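Long-range contacts in alpha-glucosidase ([Eubacterium] rectale, PDB 6PNR), which probably hydrolyses alpha-linked sulfoquinovosides, sugars of sulfolipid, as a glycoside hydrolase family 31 sulfoquinovosidase: residues A[112-117]-A[125-130]; A[178-183]-A[209-214]; A[215-220]-A[575-580]. All blocks are in the same frame, centred on the assembly; numbering follows the deposited sequence.

Overall arrangement
The three contacts sit close together, their centres about 15 to 17 Å apart, and each touches the other two. Contacts 1 and 2 both reach one antiparallel sheet of the N-terminal part, and between them the nearest approach is a packing contact of 3.8 Å from Glu112 OE2 to Tyr178 OH. Contact 3 opens on helix 217-228, which directly follows strand 208-213 of contact 2, and joins that helix start to residues 575-580 in the C-terminal family region; Ala214 CB lies 3.5 Å from Leu220 N. Tyr115 CZ of contact 1 meets Phe577 CE2 of contact 3 at 3.6 Å. No residue of the three contacts is among those lining the pocket of the aza-sugar inhibitor.

Contact 1 of 3, residues A[112-117]-A[125-130]; sequences EKCYGC and NLRGRN
Leu126 buries more surface against 112-117 than any other residue of the contact: its backbone N donates to Cys114 O over 2.7 Å at 169°, a short and nearly straight bond, while its CD1 reaches Cys117 SG at 3.6 Å and its CD2 approaches the carbonyl oxygen of Gly116. Gly116 has phi/psi values that would press any CB against the preceding carbonyl, a conformation that only glycine takes up comfortably.

Asn125 organises the next layer. With CG anti to the backbone N (chi1 174°), its OD1 faces Cys114 N, from which it accepts a weak bond of 3.3 Å, and also takes Arg127 N at 3.0 Å from above the carbonyl plane, closing an Asx turn. Asn125 CA lies obliquely to the Tyr115 ring, 3.8 Å from CD1, with CB near CE1. A type II turn from Leu126 to Arg129 then carries the chain off.

Arg127 bends at chi2 (73°), and NH1 grips Glu112 O at 2.7 Å through a bent bond, the oxygen lying almost in the guanidinium plane. NH1 also bonds Asp109 O, and NH2 bonds the carbonyls of Asn194 and Asp195, so several backbone oxygens fix this group's rotation.

Against the buried Leu126, Cys114 and Cys117 stands the looser, partly exposed side of Lys113 and Asn125. The lysine's aliphatic chain crosses the Asn125 side chain at about a right angle, CG to ND2 3.7 Å, before NZ leaves for a salt bridge with Asp588.

Strand 114-118 is the outermost strand of its sheet, paired with 168-174; Phe192 of strand 188-194 covers Cys114 and Leu126, and His198 of strand 197-202 touches Cys114 and Arg127.

Contact 2 of 3, residues A[178-183]-A[209-214]; sequences YYLHVD and IRIECA
Tyr179 and Glu212 face each other as an antiparallel hydrogen-bonded pair, and their backbones exchange two bonds, Tyr179 N to Glu212 O at 3.0 Å and Glu212 N to Tyr179 O. His181 and Arg210 repeat the pattern, His181 N reaching Arg210 O at 2.8 Å. The non-hydrogen-bonded pair Leu180-Ile211 lies between them, with Tyr178-Cys213 and Val182-Ile209 flanking. The axes of 178-182 and 209-213 come within 4.7 Å, their directions 167° apart, hence antiparallel.

Polar side chains of Tyr179, Arg210 and Glu212 form a cluster on one face; His181, on the same face, turns ND1 to Thr171 OG1 instead. The Tyr179 hydroxyl donates to Glu212 OE1 at 2.7 Å and accepts from Arg210 NE at 3.1 Å, the latter in the guanidinium plane and fairly straight at 163°. Arg210 NH2 completes the triangle with a salt bridge to Glu212 OE1, approaching from above the carboxylate plane. The first torsion of Tyr179 (chi1 81°) sets CG between the backbone N and carbonyl carbon, laying the ring alongside Glu212, with CE2 3.4 Å from Glu212 CB. A phenylalanine here would probably leave Arg210 NE without its acceptor and Glu212 OE1 without the hydroxyl donor.

Both are inner, neighbouring strands of an eight-stranded antiparallel sheet in the N-terminal part of this GH31 enzyme. Helix 217-228 covers the polar face, where Tyr227 makes a cation-pi contact with Arg210 and Ile224 touches Tyr179.

Apolar contacts occupy the face of Tyr178, Leu180, Val182, Ile209 and Ile211. Leu180 CG meets Ile209 CG2 at 3.8 Å and its CD1 meets Ile211 CD1, while Ile211 CG2 lies obliquely by the Tyr178 ring, 4.0 Å from CD1. Strands 101-107 and 197-202 pack on this face through Phe104, Val106 and Leu200.

Contact 3 of 3, residues A[215-220]-A[575-580]; sequences DTYLKL and PLFMHY
Tyr217 and Phe577 meet as a T-shaped pair, with the edge of Phe577 toward the face of Tyr217, centroids 5.0 Å apart and planes at 67°. Phe577 CD1 makes the touch, 3.8 Å from Tyr217 CD2 and offset toward the rim of the tyrosine ring. With chi1 at 62°, the Phe577 ring leaves CB flanked by its own N and C atoms, which turns it to this position, and Pro575 CB covers one of its faces.

Leu218 can be followed outward. From CB, the first torsion (chi1 -69°) sets CG anti to the carbonyl carbon, where it comes within 4.0 Å of Met578 O. CD2 touches both Met578 CG, at 3.7 Å, and His579 CE1, at 3.8 Å, and also meets Met578 SD, while CD1 lies against the imidazole. The Leu218 and His579 side chains cross at about a right angle; the polar end of that ring is held by a bond between NE2 and Arg574 NH1.

No direct hydrogen bond spans the segments. Instead, one water accepts from Leu218 N at 3.1 Å and donates to Met578 O at 2.6 Å, bridging the two backbones.

Thr216 is the N-cap of helix 217-228, its OG1 accepting from Lys219 N, and Glu581 OE2 takes the bond from Tyr217 N. The contact is thus a capped helix start, following the N-terminal sheet, packed against a short turn of the GH31 C-terminal region.

Contact 1 of 3, residues A[112-117]-A[125-130]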
loop_
_atom_site.group_PDB
_atom_site.type_symbol
_atom_site.label_atom_id
_atom_site.label_comp_id
_atom_site.label_asym_id
_atom_site.label_seq_id
_atom_site.Cartn_x
_atom_site.Cartn_y
_atom_site.Cartn_z
ATOM N N GLU A 112 25.349 -4.796 -12.438
ATOM C CA GLU A 112 25.386 -3.349 -12.581
ATOM C C GLU A 112 24.681 -2.657 -11.411
ATOM O O GLU A 112 23.694 -3.157 -10.863
ATOM C CB GLU A 112 24.718 -2.957 -13.898
ATOM C CG GLU A 112 24.647 -1.470 -14.182
ATOM C CD GLU A 112 24.008 -1.186 -15.529
ATOM O OE1 GLU A 112 23.755 -2.161 -16.274
ATOM O OE2 GLU A 112 23.752 -0.002 -15.836
ATOM N N LYS A 113 25.194 -1.486 -11.035
ATOM C CA LYS A 113 24.574 -0.656 -10.014
ATOM C C LYS A 113 24.331 0.739 -10.576
ATOM O O LYS A 113 24.955 1.151 -11.556
ATOM C CB LYS A 113 25.441 -0.613 -8.748
ATOM C CG LYS A 113 25.481 -1.976 -8.086
ATOM C CD LYS A 113 26.562 -2.159 -7.068
ATOM C CE LYS A 113 26.446 -3.588 -6.535
ATOM N NZ LYS A 113 27.497 -3.925 -5.552
ATOM N N CYS A 114 23.402 1.461 -9.944
ATOM C CA CYS A 114 22.900 2.731 -10.456
ATOM C C CYS A 114 22.661 3.698 -9.305
ATOM O O CYS A 114 22.194 3.299 -8.233
ATOM C CB CYS A 114 21.598 2.540 -11.236
ATOM S SG CYS A 114 21.779 1.562 -12.752
ATOM N N TYR A 115 22.946 4.974 -9.543
ATOM C CA TYR A 115 22.893 5.965 -8.482
ATOM C C TYR A 115 22.199 7.225 -8.984
ATOM O O TYR A 115 22.265 7.568 -10.168
ATOM C CB TYR A 115 24.296 6.292 -7.973
ATOM C CG TYR A 115 25.081 5.062 -7.571
ATOM C CD1 TYR A 115 25.036 4.584 -6.270
ATOM C CD2 TYR A 115 25.859 4.374 -8.500
ATOM C CE1 TYR A 115 25.746 3.463 -5.900
ATOM C CE2 TYR A 115 26.571 3.248 -8.142
ATOM C CZ TYR A 115 26.513 2.796 -6.844
ATOM O OH TYR A 115 27.219 1.681 -6.478
ATOM N N GLY A 116 21.525 7.910 -8.071
ATOM C CA GLY A 116 20.925 9.172 -8.450
ATOM C C GLY A 116 19.415 9.206 -8.339
ATOM O O GLY A 116 18.860 8.906 -7.277
ATOM N N CYS A 117 18.751 9.562 -9.439
ATOM C CA CYS A 117 17.325 9.897 -9.440
ATOM C C CYS A 117 17.022 11.019 -8.452
ATOM O O CYS A 117 15.975 11.028 -7.803
ATOM C CB CYS A 117 16.454 8.669 -9.163
ATOM S SG CYS A 117 16.319 7.602 -10.639
ATOM N N ASN A 125 22.269 3.261 -3.953
ATOM C CA ASN A 125 22.165 2.331 -5.074
ATOM C C ASN A 125 20.696 2.032 -5.345
ATOM O O ASN A 125 19.990 1.481 -4.486
ATOM C CB ASN A 125 22.935 1.046 -4.778
ATOM C CG ASN A 125 22.738 -0.016 -5.846
ATOM O OD1 ASN A 125 22.377 0.287 -6.986
ATOM N ND2 ASN A 125 22.983 -1.280 -5.479
ATOM N N LEU A 126 20.235 2.417 -6.532
ATOM C CA LEU A 126 18.850 2.267 -6.940
ATOM C C LEU A 126 18.500 0.857 -7.402
ATOM O O LEU A 126 17.308 0.562 -7.560
ATOM C CB LEU A 126 18.533 3.246 -8.079
ATOM C CG LEU A 126 19.009 4.681 -7.852
ATOM C CD1 LEU A 126 18.776 5.495 -9.111
ATOM C CD2 LEU A 126 18.291 5.303 -6.655
ATOM N N ARG A 127 19.492 -0.003 -7.643
ATOM C CA ARG A 127 19.212 -1.298 -8.260
ATOM C C ARG A 127 18.275 -2.123 -7.386
ATOM O O ARG A 127 18.403 -2.144 -6.158
ATOM C CB ARG A 127 20.512 -2.071 -8.504
ATOM C CG ARG A 127 20.402 -3.063 -9.667
ATOM C CD ARG A 127 20.373 -2.331 -11.003
ATOM N NE ARG A 127 19.858 -3.149 -12.103
ATOM C CZ ARG A 127 20.551 -4.103 -12.721
ATOM N NH1 ARG A 127 21.794 -4.381 -12.338
ATOM N NH2 ARG A 127 19.998 -4.782 -13.723
ATOM N N GLY A 128 17.311 -2.790 -8.030
ATOM C CA GLY A 128 16.368 -3.644 -7.343
ATOM C C GLY A 128 15.071 -2.980 -6.924
ATOM O O GLY A 128 14.183 -3.673 -6.419
ATOM N N ARG A 129 14.924 -1.667 -7.123
ATOM C CA ARG A 129 13.697 -0.966 -6.762
ATOM C C ARG A 129 13.296 -0.016 -7.881
ATOM O O ARG A 129 14.029 0.181 -8.854
ATOM C CB ARG A 129 13.859 -0.202 -5.438
ATOM C CG ARG A 129 14.021 -1.115 -4.218
ATOM C CD ARG A 129 14.332 -0.334 -2.946
ATOM N NE ARG A 129 14.512 -1.226 -1.800
ATOM C CZ ARG A 129 15.691 -1.696 -1.401
ATOM N NH1 ARG A 129 16.798 -1.359 -2.053
ATOM N NH2 ARG A 129 15.762 -2.512 -0.358
ATOM N N ASN A 130 12.111 0.580 -7.743
ATOM C CA ASN A 130 11.666 1.615 -8.664
ATOM C C ASN A 130 11.480 2.933 -7.920
ATOM O O ASN A 130 11.151 2.960 -6.724
ATOM C CB ASN A 130 10.367 1.221 -9.384
ATOM C CG ASN A 130 9.191 1.079 -8.441
ATOM O OD1 ASN A 130 9.183 0.216 -7.558
ATOM N ND2 ASN A 130 8.173 1.906 -8.643
#

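Contact 2 of 3, residues A[178-183]-A[209-214]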
loop_
_atom_site.group_PDB
_atom_site.type_symbol
_atom_site.label_atom_id
_atom_site.label_comp_id
_atom_site.label_asym_id
_atom_site.label_seq_id
_atom_site.Cartn_x
_atom_site.Cartn_y
_atom_site.Cartn_z
ATOM N N TYR A 178 28.416 5.817 -17.313
ATOM C CA TYR A 178 27.658 6.805 -18.059
ATOM C C TYR A 178 26.589 7.374 -17.132
ATOM O O TYR A 178 26.232 6.767 -16.116
ATOM C CB TYR A 178 27.012 6.207 -19.329
ATOM C CG TYR A 178 25.874 5.209 -19.081
ATOM C CD1 TYR A 178 24.580 5.649 -18.818
ATOM C CD2 TYR A 178 26.091 3.832 -19.137
ATOM C CE1 TYR A 178 23.549 4.761 -18.592
ATOM C CE2 TYR A 178 25.061 2.934 -18.918
ATOM C CZ TYR A 178 23.790 3.405 -18.642
ATOM O OH TYR A 178 22.741 2.534 -18.416
ATOM N N TYR A 179 26.094 8.557 -17.477
ATOM C CA TYR A 179 24.849 9.055 -16.918
ATOM C C TYR A 179 23.845 9.192 -18.047
ATOM O O TYR A 179 24.218 9.388 -19.209
ATOM C CB TYR A 179 25.017 10.402 -16.175
ATOM C CG TYR A 179 25.044 11.648 -17.039
ATOM C CD1 TYR A 179 23.869 12.320 -17.381
ATOM C CD2 TYR A 179 26.247 12.187 -17.461
ATOM C CE1 TYR A 179 23.905 13.476 -18.153
ATOM C CE2 TYR A 179 26.291 13.339 -18.224
ATOM C CZ TYR A 179 25.129 13.970 -18.580
ATOM O OH TYR A 179 25.197 15.115 -19.348
ATOM N N LEU A 180 22.571 9.069 -17.696
ATOM C CA LEU A 180 21.478 9.191 -18.643
ATOM C C LEU A 180 20.467 10.155 -18.053
ATOM O O LEU A 180 20.089 10.023 -16.883
ATOM C CB LEU A 180 20.827 7.823 -18.933
ATOM C CG LEU A 180 19.669 7.728 -19.936
ATOM C CD1 LEU A 180 19.562 6.308 -20.457
ATOM C CD2 LEU A 180 18.342 8.148 -19.333
ATOM N N HIS A 181 20.027 11.107 -18.859
ATOM C CA HIS A 181 19.052 12.105 -18.457
ATOM C C HIS A 181 17.875 12.061 -19.416
ATOM O O HIS A 181 18.069 12.012 -20.637
ATOM C CB HIS A 181 19.654 13.515 -18.465
ATOM C CG HIS A 181 18.658 14.579 -18.130
ATOM N ND1 HIS A 181 17.994 14.610 -16.921
ATOM C CD2 HIS A 181 18.183 15.624 -18.851
ATOM C CE1 HIS A 181 17.161 15.639 -16.906
ATOM N NE2 HIS A 181 17.262 16.273 -18.064
ATOM N N VAL A 182 16.660 12.077 -18.870
ATOM C CA VAL A 182 15.446 12.220 -19.662
ATOM C C VAL A 182 14.995 13.669 -19.546
ATOM O O VAL A 182 14.670 14.139 -18.448
ATOM C CB VAL A 182 14.338 11.257 -19.197
ATOM C CG1 VAL A 182 13.092 11.398 -20.086
ATOM C CG2 VAL A 182 14.837 9.810 -19.192
ATOM N N ASP A 183 14.944 14.367 -20.680
ATOM C CA ASP A 183 14.634 15.796 -20.718
ATOM C C ASP A 183 13.122 15.979 -20.645
ATOM O O ASP A 183 12.438 16.265 -21.630
ATOM C CB ASP A 183 15.224 16.432 -21.972
ATOM C CG ASP A 183 15.134 17.956 -21.970
ATOM O OD1 ASP A 183 14.576 18.540 -21.016
ATOM O OD2 ASP A 183 15.638 18.576 -22.932
ATOM N N ILE A 209 16.434 12.092 -24.841
ATOM C CA ILE A 209 17.214 11.355 -23.860
ATOM C C ILE A 209 18.680 11.602 -24.174
ATOM O O ILE A 209 19.088 11.560 -25.343
ATOM C CB ILE A 209 16.866 9.854 -23.856
ATOM C CG1 ILE A 209 15.460 9.658 -23.255
ATOM C CG2 ILE A 209 17.933 9.048 -23.086
ATOM C CD1 ILE A 209 14.946 8.222 -23.247
ATOM N N ARG A 210 19.454 11.898 -23.134
ATOM C CA ARG A 210 20.855 12.267 -23.236
ATOM C C ARG A 210 21.686 11.234 -22.491
ATOM O O ARG A 210 21.344 10.847 -21.367
ATOM C CB ARG A 210 21.068 13.666 -22.654
ATOM C CG ARG A 210 22.475 14.165 -22.697
ATOM C CD ARG A 210 22.556 15.534 -22.050
ATOM N NE ARG A 210 23.932 15.985 -22.011
ATOM C CZ ARG A 210 24.471 16.782 -22.927
ATOM N NH1 ARG A 210 23.724 17.230 -23.933
ATOM N NH2 ARG A 210 25.747 17.139 -22.824
ATOM N N ILE A 211 22.749 10.756 -23.129
ATOM C CA ILE A 211 23.632 9.753 -22.546
ATOM C C ILE A 211 25.065 10.224 -22.732
ATOM O O ILE A 211 25.469 10.567 -23.847
ATOM C CB ILE A 211 23.445 8.368 -23.188
ATOM C CG1 ILE A 211 21.973 7.955 -23.196
ATOM C CG2 ILE A 211 24.299 7.346 -22.461
ATOM C CD1 ILE A 211 21.728 6.569 -23.804
ATOM N N GLU A 212 25.838 10.231 -21.654
ATOM C CA GLU A 212 27.194 10.746 -21.725
ATOM C C GLU A 212 28.101 9.881 -20.863
ATOM O O GLU A 212 27.759 9.579 -19.716
ATOM C CB GLU A 212 27.209 12.214 -21.286
ATOM C CG GLU A 212 28.519 12.921 -21.448
ATOM C CD GLU A 212 28.365 14.444 -21.516
ATOM O OE1 GLU A 212 27.308 14.988 -21.101
ATOM O OE2 GLU A 212 29.310 15.092 -22.005
ATOM N N CYS A 213 29.248 9.476 -21.409
ATOM C CA CYS A 213 30.154 8.565 -20.714
ATOM C C CYS A 213 31.454 9.267 -20.332
ATOM O O CYS A 213 31.737 10.392 -20.739
ATOM C CB CYS A 213 30.439 7.314 -21.567
ATOM S SG CYS A 213 31.526 7.584 -23.039
ATOM N N ALA A 214 32.251 8.585 -19.514
ATOM C CA ALA A 214 33.521 9.143 -19.083
ATOM C C ALA A 214 34.364 8.032 -18.479
ATOM O O ALA A 214 33.847 6.996 -18.047
ATOM C CB ALA A 214 33.339 10.292 -18.079
#

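Contact 3 of 3, residues A[215-220]-A[575-580]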
loop_
_atom_site.group_PDB
_atom_site.type_symbol
_atom_site.label_atom_id
_atom_site.label_comp_id
_atom_site.label_asym_id
_atom_site.label_seq_id
_atom_site.Cartn_x
_atom_site.Cartn_y
_atom_site.Cartn_z
ATOM N N ASP A 215 35.676 8.276 -18.452
ATOM C CA ASP A 215 36.651 7.286 -18.004
ATOM C C ASP A 215 36.625 7.088 -16.488
ATOM O O ASP A 215 36.959 6.000 -16.000
ATOM C CB ASP A 215 38.045 7.731 -18.461
ATOM C CG ASP A 215 39.139 6.763 -18.055
ATOM O OD1 ASP A 215 38.872 5.543 -18.010
ATOM O OD2 ASP A 215 40.271 7.229 -17.775
ATOM N N THR A 216 36.267 8.127 -15.729
ATOM C CA THR A 216 36.259 8.084 -14.270
ATOM C C THR A 216 34.999 8.770 -13.749
ATOM O O THR A 216 34.374 9.579 -14.442
ATOM C CB THR A 216 37.495 8.776 -13.677
ATOM O OG1 THR A 216 37.452 10.175 -13.988
ATOM C CG2 THR A 216 38.787 8.179 -14.235
ATOM N N TYR A 217 34.634 8.455 -12.501
ATOM C CA TYR A 217 33.473 9.122 -11.913
ATOM C C TYR A 217 33.731 10.606 -11.711
ATOM O O TYR A 217 32.799 11.411 -11.822
ATOM C CB TYR A 217 33.073 8.453 -10.591
ATOM C CG TYR A 217 32.457 7.114 -10.833
ATOM C CD1 TYR A 217 31.196 7.015 -11.415
ATOM C CD2 TYR A 217 33.146 5.944 -10.536
ATOM C CE1 TYR A 217 30.631 5.796 -11.685
ATOM C CE2 TYR A 217 32.584 4.715 -10.799
ATOM C CZ TYR A 217 31.328 4.649 -11.376
ATOM O OH TYR A 217 30.755 3.432 -11.647
ATOM N N LEU A 218 34.975 10.986 -11.405
ATOM C CA LEU A 218 35.317 12.401 -11.314
ATOM C C LEU A 218 35.042 13.109 -12.630
ATOM O O LEU A 218 34.457 14.194 -12.646
ATOM C CB LEU A 218 36.782 12.571 -10.910
ATOM C CG LEU A 218 37.140 12.173 -9.482
ATOM C CD1 LEU A 218 38.651 12.092 -9.313
ATOM C CD2 LEU A 218 36.547 13.161 -8.494
ATOM N N LYS A 219 35.447 12.504 -13.753
ATOM C CA LYS A 219 35.184 13.128 -15.050
ATOM C C LYS A 219 33.713 13.061 -15.422
ATOM O O LYS A 219 33.193 13.968 -16.081
ATOM C CB LYS A 219 36.037 12.475 -16.148
ATOM C CG LYS A 219 37.528 12.841 -16.077
ATOM C CD LYS A 219 38.336 12.122 -17.161
ATOM C CE LYS A 219 39.837 12.214 -16.904
ATOM N NZ LYS A 219 40.600 11.320 -17.826
ATOM N N LEU A 220 33.020 11.996 -15.022
ATOM C CA LEU A 220 31.578 11.969 -15.228
ATOM C C LEU A 220 30.897 13.144 -14.527
ATOM O O LEU A 220 30.004 13.781 -15.099
ATOM C CB LEU A 220 31.006 10.646 -14.736
ATOM C CG LEU A 220 29.641 10.325 -15.322
ATOM C CD1 LEU A 220 29.743 10.143 -16.823
ATOM C CD2 LEU A 220 29.122 9.074 -14.674
ATOM N N PRO A 575 30.996 9.632 -2.723
ATOM C CA PRO A 575 30.920 8.204 -2.415
ATOM C C PRO A 575 32.308 7.588 -2.465
ATOM O O PRO A 575 33.209 8.076 -3.153
ATOM C CB PRO A 575 30.011 7.653 -3.517
ATOM C CG PRO A 575 30.204 8.577 -4.653
ATOM C CD PRO A 575 30.459 9.941 -4.060
ATOM N N LEU A 576 32.488 6.516 -1.698
ATOM C CA LEU A 576 33.824 5.939 -1.603
ATOM C C LEU A 576 34.359 5.531 -2.973
ATOM O O LEU A 576 35.558 5.679 -3.237
ATOM C CB LEU A 576 33.807 4.754 -0.642
ATOM C CG LEU A 576 34.205 5.014 0.811
ATOM C CD1 LEU A 576 33.339 6.100 1.475
ATOM C CD2 LEU A 576 34.120 3.715 1.605
ATOM N N PHE A 577 33.484 5.066 -3.870
ATOM C CA PHE A 577 33.947 4.603 -5.170
ATOM C C PHE A 577 34.367 5.736 -6.088
ATOM O O PHE A 577 34.888 5.459 -7.172
ATOM C CB PHE A 577 32.879 3.731 -5.852
ATOM C CG PHE A 577 31.575 4.435 -6.139
ATOM C CD1 PHE A 577 31.442 5.267 -7.235
ATOM C CD2 PHE A 577 30.461 4.229 -5.324
ATOM C CE1 PHE A 577 30.243 5.902 -7.511
ATOM C CE2 PHE A 577 29.249 4.863 -5.599
ATOM C CZ PHE A 577 29.139 5.693 -6.698
ATOM N N MET A 578 34.174 6.996 -5.690
ATOM C CA MET A 578 34.626 8.095 -6.532
ATOM C C MET A 578 36.143 8.190 -6.557
ATOM O O MET A 578 36.708 8.701 -7.529
ATOM C CB MET A 578 34.033 9.419 -6.058
ATOM C CG MET A 578 34.376 10.589 -6.959
ATOM S SD MET A 578 33.343 12.022 -6.647
ATOM C CE MET A 578 31.874 11.587 -7.584
ATOM N N HIS A 579 36.819 7.715 -5.509
ATOM C CA HIS A 579 38.274 7.738 -5.467
ATOM C C HIS A 579 38.885 6.356 -5.319
ATOM O O HIS A 579 40.114 6.238 -5.326
ATOM C CB HIS A 579 38.772 8.629 -4.326
ATOM C CG HIS A 579 38.485 10.079 -4.531
ATOM N ND1 HIS A 579 39.075 10.817 -5.535
ATOM C CD2 HIS A 579 37.671 10.931 -3.862
ATOM C CE1 HIS A 579 38.635 12.063 -5.475
ATOM N NE2 HIS A 579 37.776 12.155 -4.476
ATOM N N TYR A 580 38.068 5.312 -5.167
ATOM C CA TYR A 580 38.544 3.932 -5.109
ATOM C C TYR A 580 37.657 3.096 -6.023
ATOM O O TYR A 580 36.839 2.299 -5.562
ATOM C CB TYR A 580 38.544 3.421 -3.670
ATOM C CG TYR A 580 39.344 4.327 -2.769
ATOM C CD1 TYR A 580 40.734 4.228 -2.713
ATOM C CD2 TYR A 580 38.724 5.309 -2.003
ATOM C CE1 TYR A 580 41.474 5.056 -1.901
ATOM C CE2 TYR A 580 39.463 6.152 -1.184
ATOM C CZ TYR A 580 40.841 6.020 -1.140
ATOM O OH TYR A 580 41.593 6.854 -0.341
HETATM O O HOH W 1 36.846 8.856 -10.078
#